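Local coordinates for YceI-like domain protein (Burkholderia cenocepacia BC7, PDB 5IXH), which is a bacterial lipocalin that holds an octaprenyl diphosphate in its beta barrel and probably captures antibiotics outside the cell, at residues G140-D144 / T145-A149. Numbering follows the deposited sequence.
Sequences GEWKD and TSIVA
Asp144 carries CG opposite its own backbone N (chi1 -170°), which sends the carboxylate forward along the chain. Ser146 tucks OG between its backbone N and carbonyl carbon (chi1 77°), and the hydroxyl meets that carboxylate. Asp144 OD1 accepts from Ser146 OG at 2.7 Å. Asp144 OD1 also accepts from the backbone Ser146 N at 2.9 Å, in a fairly straight bond (155° at the hydrogen). Both donors come from the same face of the carboxylate, above its plane. This double grip should limit rotation of the acid and may lower its pKa. The backbone closes the same bend: Ile147 N donates to Asp144 O at 3.1 Å.

The Ile147 side chain points toward 140-144 and spans Asp144 and Trp142. Ile147 CD1 lies 3.7 Å from Asp144 CB, and the two side chains cross at about a right angle. Its other branch reaches the indole of Trp142, with Ile147 CG2 3.8 Å from Trp142 CZ3. Val148 CG2 touches the same benzo part of the ring at Trp142 CE3, 4.2 Å away. Both methyls approach the ring obliquely. Trp70 also meets the indole, and Arg132 hydrogen-bonds the carbonyl oxygens of Trp142, Val148 and Ala149, tying the two parts of the loop together.

The bend is an Asx turn at Asp144 overlapping a type I beta turn over Asp144-Ile147. It lies in the loop between strands 121-131 and 151-160 of the YceI-like lipocalin barrel, where Trp142 and Ile147 touch the bound octaprenyl diphosphate and form part of its pocket.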
# COMPACT_ATOMS: atom_id res chain seq x y z
N GLY A 140 -21.48 4.96 1.37
CA GLY A 140 -22.68 5.05 2.18
C GLY A 140 -22.51 6.11 3.25
O GLY A 140 -22.06 7.22 2.96
N GLU A 141 -22.84 5.79 4.49
CA GLU A 141 -22.68 6.75 5.58
C GLU A 141 -21.23 7.16 5.79
O GLU A 141 -20.96 8.23 6.35
CB GLU A 141 -23.27 6.19 6.87
CG GLU A 141 -24.78 6.11 6.83
CD GLU A 141 -25.38 5.59 8.11
OE1 GLU A 141 -24.61 5.09 8.96
OE2 GLU A 141 -26.61 5.68 8.26
N TRP A 142 -20.29 6.35 5.32
CA TRP A 142 -18.89 6.67 5.52
C TRP A 142 -18.30 7.60 4.46
O TRP A 142 -17.10 7.88 4.49
CB TRP A 142 -18.07 5.38 5.61
CG TRP A 142 -18.49 4.53 6.75
CD1 TRP A 142 -19.30 3.44 6.70
CD2 TRP A 142 -18.17 4.74 8.13
NE1 TRP A 142 -19.49 2.94 7.97
CE2 TRP A 142 -18.80 3.72 8.87
CE3 TRP A 142 -17.39 5.67 8.82
CZ2 TRP A 142 -18.69 3.61 10.26
CZ3 TRP A 142 -17.27 5.57 10.19
CH2 TRP A 142 -17.92 4.54 10.90
N LYS A 143 -19.12 8.10 3.53
CA LYS A 143 -18.63 9.10 2.57
C LYS A 143 -18.24 10.39 3.29
O LYS A 143 -17.40 11.13 2.80
CB LYS A 143 -19.67 9.42 1.50
CG LYS A 143 -19.87 8.31 0.47
CD LYS A 143 -20.77 8.71 -0.69
CE LYS A 143 -22.20 8.92 -0.28
NZ LYS A 143 -23.03 9.23 -1.48
N ASP A 144 -18.88 10.66 4.42
CA ASP A 144 -18.67 11.92 5.13
C ASP A 144 -17.23 12.04 5.61
O ASP A 144 -16.79 11.32 6.50
CB ASP A 144 -19.64 12.01 6.32
CG ASP A 144 -19.68 13.39 6.97
OD1 ASP A 144 -18.74 14.19 6.76
OD2 ASP A 144 -20.65 13.68 7.71
N THR A 145 -16.48 12.96 5.02
CA THR A 145 -15.06 13.07 5.33
C THR A 145 -14.79 13.86 6.60
O THR A 145 -13.64 13.99 7.01
CB THR A 145 -14.28 13.69 4.17
OG1 THR A 145 -14.84 14.96 3.84
CG2 THR A 145 -14.34 12.77 2.97
N SER A 146 -15.85 14.36 7.23
CA SER A 146 -15.70 14.97 8.54
C SER A 146 -15.66 13.87 9.60
O SER A 146 -15.33 14.12 10.76
CB SER A 146 -16.85 15.95 8.82
OG SER A 146 -18.04 15.26 9.16
N ILE A 147 -16.02 12.65 9.20
CA ILE A 147 -15.95 11.49 10.11
C ILE A 147 -14.61 10.76 9.96
O ILE A 147 -13.90 10.61 10.93
CB ILE A 147 -17.09 10.47 9.87
CG1 ILE A 147 -18.46 11.13 10.01
CG2 ILE A 147 -16.96 9.30 10.84
CD1 ILE A 147 -19.61 10.22 9.61
N VAL A 148 -14.31 10.28 8.76
CA VAL A 148 -12.99 9.74 8.45
C VAL A 148 -12.48 10.52 7.25
O VAL A 148 -13.16 10.61 6.23
CB VAL A 148 -13.05 8.23 8.08
CG1 VAL A 148 -11.66 7.70 7.67
CG2 VAL A 148 -13.63 7.43 9.24
N ALA A 149 -11.29 11.12 7.37
CA ALA A 149 -10.74 11.92 6.29
C ALA A 149 -10.60 11.10 5.01
O ALA A 149 -10.46 9.89 5.04
CB ALA A 149 -9.39 12.50 6.68